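Local coordinates for protein EvdO2 (Micromonospora carbonacea, PDB 4XAB) that probably catalyses an oxidative cyclization in orthosomycin biosynthesis, as a metal-dependent oxygenase of the phytanoyl-CoA dioxygenase family with a double-stranded beta-helix core, at residues 15-18 with 19-23; 88-91 with 92-95. All blocks are in the same frame, centred on the assembly; numbering follows the deposited sequence.

Contact 1: residues 15-18 with 19-23; sequences REEF and RSRGF
The C-terminal end of helix 12-21, where the chain turns into strand 23-26, brings R15 and R19 together one helical turn apart. R15 was modelled in two conformers; in the one described here its NH2 comes over one face of the R19 guanidinium and lies 3.1 Å from R19 NH2, the two planes turned 59° against each other. Both are donors and do not bond to each other; D103 OD2 forms a salt bridge with each NH2, so a shared carboxylate offsets the like charges. R15 gets there by an extended chain, whereas R19 has CG beside its backbone N (chi1 -60°) and against R15 O at 3.1 Å, and a bend at chi2 then turns its chain toward R15. A methionine in place of R19 would probably leave D103 without one of its two cationic partners and take away the flat group that R15 NH2 lies over. On the neighbouring side of the helix, one water joins E17 and S20, donating to E17 OE1 at 2.8 Å and standing 2.6 Å from S20 OG. E17 OE1 also rests 3.8 Å from CD of R21, but the charged ends stay apart. The F18 ring stacks with F101 and touches V208. The helix ends at R21; G22, the first residue beyond it, donates from N to F18 O at 2.8 Å, above the carbonyl plane. Its positive phi (92°) would press any CB against the preceding carbonyl oxygen, which favours glycine here. Beyond it, F23 O receives a CA-H contact from F18 CA at 3.5 Å, while the F23 ring stacks with Y162. The helix end is thus closed by backbone bonds, and in this conformer the arginine pair's charge is probably balanced largely through D103.

Contact 2: residues 88-91 with 92-95; sequences SPHF and ARCR
C94 lays its sulfur over one face of the H90 imidazole, SG standing 3.7 Å from the ring centroid and 25° off the normal. The sulfur is offset toward the rim of the ring and comes nearest to NE2, at 3.4 Å. With SG beside the backbone N (chi1 -73°), the thiol is carried back along the helix to the residue one turn earlier. NE2 of H90 is hydrogen-bonded to T148 OG1, which helps fix the rotation of the ring, and both H90 and C94 touch L231 of strand 226-234. R93 NH1 approaches the edge of the same imidazole, near its plane. The chain of R93 bends at chi3, bringing NH1 within 3.5 Å of H90 CA and NH2 within 3.6 Å of P89 CB; P89 O lies over the centre of one face of the guanidinium. Further round the helix, CE2 of F91 stands 3.5 Å from R95 NH1 and over a face of that guanidinium. The NH1 group in turn lies at the edge of the phenyl ring, so this is no cation-pi stack; the planes are 78° apart. F91 packs edge-to-face with F111, and R95 NE forms a salt bridge with E106 OE1. S88 is the N-cap of helix 89-102: its OG accepts from F91 N at 2.9 Å, satisfying an amide of the first turn. H90, C94 and F91 thus pack on the sheet, where R95 also touches F233, while the charges of R93 and R95 are met by E34 and E106, R93 NH1 also donating to V29 O.

In the fold
From the N terminus, the chain first forms contact 1 at the end of helix 12-21 and then runs directly into strand 23-26, which pairs with strand 206-210. Contact 2 follows later, in the first turns of helix 89-102. Each joins adjoining residues, so neither closes a long loop; they lie in series, with nearest atoms about 10 Å apart. The far end of helix 89-102 bridges them: F101 stacks on F18, and D103 just beyond meets both arginines of contact 1. Contact 1 thereby ties helix 12-21 to strand 206-210, and contact 2 ties helix 89-102 to strand 226-234, setting both helices against the sheet of the double-stranded beta-helix.

Contact 1: residues 15-18 with 19-23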
loop_
_atom_site.group_PDB
_atom_site.type_symbol
_atom_site.label_atom_id
_atom_site.label_comp_id
_atom_site.label_asym_id
_atom_site.label_seq_id
_atom_site.Cartn_x
_atom_site.Cartn_y
_atom_site.Cartn_z
ATOM N N ARG A 15 18.602 1.687 2.708
ATOM C CA ARG A 15 18.106 2.291 3.930
ATOM C C ARG A 15 18.311 3.801 3.924
ATOM O O ARG A 15 17.437 4.559 4.385
ATOM C CB ARG A 15 18.796 1.667 5.148
ATOM C CG ARG A 15 18.295 2.189 6.479
ATOM C CD ARG A 15 19.143 1.643 7.624
ATOM N NE ARG A 15 18.897 2.358 8.873
ATOM C CZ ARG A 15 19.568 3.441 9.257
ATOM N NH1 ARG A 15 20.524 3.938 8.486
ATOM N NH2 ARG A 15 19.276 4.031 10.409
ATOM N N GLU A 16 19.460 4.234 3.416
ATOM C CA GLU A 16 19.796 5.638 3.406
ATOM C C GLU A 16 18.812 6.421 2.543
ATOM O O GLU A 16 18.333 7.484 2.939
ATOM C CB GLU A 16 21.229 5.839 2.919
ATOM C CG GLU A 16 21.628 7.295 2.790
ATOM C CD GLU A 16 22.995 7.467 2.152
ATOM O OE1 GLU A 16 23.384 6.610 1.321
ATOM O OE2 GLU A 16 23.677 8.460 2.482
ATOM N N GLU A 17 18.492 5.892 1.370
ATOM C CA GLU A 17 17.578 6.615 0.490
ATOM C C GLU A 17 16.146 6.526 1.008
ATOM O O GLU A 17 15.371 7.477 0.851
ATOM C CB GLU A 17 17.683 6.099 -0.947
ATOM C CG GLU A 17 19.021 6.439 -1.626
ATOM C CD GLU A 17 19.393 7.914 -1.522
ATOM O OE1 GLU A 17 18.556 8.778 -1.867
ATOM O OE2 GLU A 17 20.528 8.211 -1.091
ATOM N N PHE A 18 15.786 5.408 1.639
ATOM C CA PHE A 18 14.489 5.355 2.316
ATOM C C PHE A 18 14.356 6.473 3.357
ATOM O O PHE A 18 13.322 7.138 3.425
ATOM C CB PHE A 18 14.251 3.991 2.977
ATOM C CG PHE A 18 12.980 3.931 3.790
ATOM C CD1 PHE A 18 11.745 3.774 3.157
ATOM C CD2 PHE A 18 13.014 4.052 5.172
ATOM C CE1 PHE A 18 10.569 3.737 3.909
ATOM C CE2 PHE A 18 11.848 4.018 5.924
ATOM C CZ PHE A 18 10.624 3.857 5.285
ATOM N N ARG A 19 15.396 6.697 4.160
ATOM C CA ARG A 19 15.334 7.712 5.210
ATOM C C ARG A 19 15.274 9.112 4.631
ATOM O O ARG A 19 14.555 9.975 5.129
ATOM C CB ARG A 19 16.548 7.619 6.142
ATOM C CG ARG A 19 16.692 6.304 6.845
ATOM C CD ARG A 19 15.429 5.915 7.552
ATOM N NE ARG A 19 15.657 4.734 8.373
ATOM C CZ ARG A 19 16.062 4.772 9.637
ATOM N NH1 ARG A 19 16.275 5.937 10.240
ATOM N NH2 ARG A 19 16.245 3.641 10.298
ATOM N N SER A 20 16.039 9.316 3.563
ATOM C CA SER A 20 16.166 10.607 2.921
ATOM C C SER A 20 14.907 10.980 2.162
ATOM O O SER A 20 14.397 12.090 2.299
ATOM C CB SER A 20 17.360 10.597 1.958
ATOM O OG SER A 20 17.348 11.757 1.145
ATOM N N ARG A 21 14.411 10.036 1.372
ATOM C CA ARG A 21 13.327 10.313 0.442
ATOM C C ARG A 21 11.951 9.906 0.952
ATOM O O ARG A 21 10.949 10.435 0.492
ATOM C CB ARG A 21 13.599 9.608 -0.893
ATOM C CG ARG A 21 14.970 9.898 -1.473
ATOM C CD ARG A 21 15.020 9.492 -2.937
ATOM N NE ARG A 21 14.591 10.592 -3.793
ATOM C CZ ARG A 21 14.290 10.468 -5.082
ATOM N NH1 ARG A 21 14.352 9.275 -5.661
ATOM N NH2 ARG A 21 13.917 11.533 -5.785
ATOM N N GLY A 22 11.905 8.969 1.892
ATOM C CA GLY A 22 10.644 8.506 2.446
ATOM C C GLY A 22 10.041 7.303 1.744
ATOM O O GLY A 22 8.942 6.849 2.100
ATOM N N PHE A 23 10.735 6.824 0.717
ATOM C CA PHE A 23 10.331 5.625 -0.001
ATOM C C PHE A 23 11.552 4.923 -0.571
ATOM O O PHE A 23 12.635 5.504 -0.678
ATOM C CB PHE A 23 9.358 5.962 -1.131
ATOM C CG PHE A 23 9.984 6.752 -2.231
ATOM C CD1 PHE A 23 10.472 6.121 -3.372
ATOM C CD2 PHE A 23 10.096 8.126 -2.127
ATOM C CE1 PHE A 23 11.057 6.859 -4.373
ATOM C CE2 PHE A 23 10.680 8.869 -3.117
ATOM C CZ PHE A 23 11.166 8.237 -4.247
HETATM O O HOH W 1 18.419 11.476 -1.222
#

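Contact 2: residues 88-91 with 92-95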
loop_
_atom_site.group_PDB
_atom_site.type_symbol
_atom_site.label_atom_id
_atom_site.label_comp_id
_atom_site.label_asym_id
_atom_site.label_seq_id
_atom_site.Cartn_x
_atom_site.Cartn_y
_atom_site.Cartn_z
ATOM N N SER A 88 4.977 -17.203 5.783
ATOM C CA SER A 88 5.873 -17.277 4.631
ATOM C C SER A 88 7.271 -16.697 4.823
ATOM O O SER A 88 7.480 -15.796 5.632
ATOM C CB SER A 88 5.222 -16.571 3.447
ATOM O OG SER A 88 5.209 -15.168 3.649
ATOM N N PRO A 89 8.240 -17.210 4.051
ATOM C CA PRO A 89 9.552 -16.561 3.997
ATOM C C PRO A 89 9.458 -15.112 3.520
ATOM O O PRO A 89 10.301 -14.303 3.911
ATOM C CB PRO A 89 10.330 -17.424 2.993
ATOM C CG PRO A 89 9.698 -18.782 3.112
ATOM C CD PRO A 89 8.230 -18.503 3.340
ATOM N N HIS A 90 8.466 -14.793 2.686
ATOM C CA HIS A 90 8.301 -13.427 2.187
ATOM C C HIS A 90 7.888 -12.510 3.335
ATOM O O HIS A 90 8.391 -11.396 3.460
ATOM C CB HIS A 90 7.268 -13.355 1.052
ATOM C CG HIS A 90 6.860 -11.952 0.691
ATOM N ND1 HIS A 90 5.740 -11.347 1.219
ATOM C CD2 HIS A 90 7.435 -11.033 -0.126
ATOM C CE1 HIS A 90 5.632 -10.121 0.733
ATOM N NE2 HIS A 90 6.648 -9.905 -0.082
ATOM N N PHE A 91 6.986 -12.977 4.187
ATOM C CA PHE A 91 6.614 -12.166 5.339
ATOM C C PHE A 91 7.831 -11.902 6.221
ATOM O O PHE A 91 8.087 -10.765 6.623
ATOM C CB PHE A 91 5.519 -12.829 6.173
ATOM C CG PHE A 91 5.284 -12.142 7.493
ATOM C CD1 PHE A 91 4.449 -11.039 7.574
ATOM C CD2 PHE A 91 5.919 -12.589 8.655
ATOM C CE1 PHE A 91 4.241 -10.400 8.784
ATOM C CE2 PHE A 91 5.717 -11.945 9.856
ATOM C CZ PHE A 91 4.876 -10.858 9.921
ATOM N N ALA A 92 8.575 -12.963 6.520
ATOM C CA ALA A 92 9.710 -12.865 7.424
ATOM C C ALA A 92 10.751 -11.912 6.861
ATOM O O ALA A 92 11.369 -11.140 7.598
ATOM C CB ALA A 92 10.319 -14.241 7.663
ATOM N N ARG A 93 10.936 -11.988 5.544
ATOM C CA ARG A 93 11.884 -11.169 4.817
ATOM C C ARG A 93 11.469 -9.704 4.918
ATOM O O ARG A 93 12.291 -8.819 5.164
ATOM C CB ARG A 93 11.938 -11.633 3.347
ATOM C CG ARG A 93 13.046 -11.078 2.489
ATOM C CD ARG A 93 12.988 -11.703 1.073
ATOM N NE ARG A 93 12.934 -13.171 1.122
ATOM C CZ ARG A 93 11.981 -13.917 0.559
ATOM N NH1 ARG A 93 10.990 -13.345 -0.120
ATOM N NH2 ARG A 93 12.016 -15.243 0.674
ATOM N N CYS A 94 10.180 -9.460 4.736
ATOM C CA CYS A 94 9.655 -8.102 4.824
ATOM C C CYS A 94 9.744 -7.544 6.253
ATOM O O CYS A 94 10.026 -6.357 6.436
ATOM C CB CYS A 94 8.210 -8.066 4.329
ATOM S SG CYS A 94 8.072 -8.221 2.526
ATOM N N ARG A 95 9.511 -8.394 7.258
ATOM C CA ARG A 95 9.598 -7.940 8.652
ATOM C C ARG A 95 11.036 -7.517 8.961
ATOM O O ARG A 95 11.283 -6.520 9.651
ATOM C CB ARG A 95 9.120 -9.036 9.619
ATOM C CG ARG A 95 9.015 -8.601 11.086
ATOM C CD ARG A 95 8.524 -9.756 11.970
ATOM N NE ARG A 95 9.374 -10.932 11.794
ATOM C CZ ARG A 95 9.036 -12.177 12.119
ATOM N NH1 ARG A 95 7.851 -12.435 12.649
ATOM N NH2 ARG A 95 9.892 -13.169 11.898
#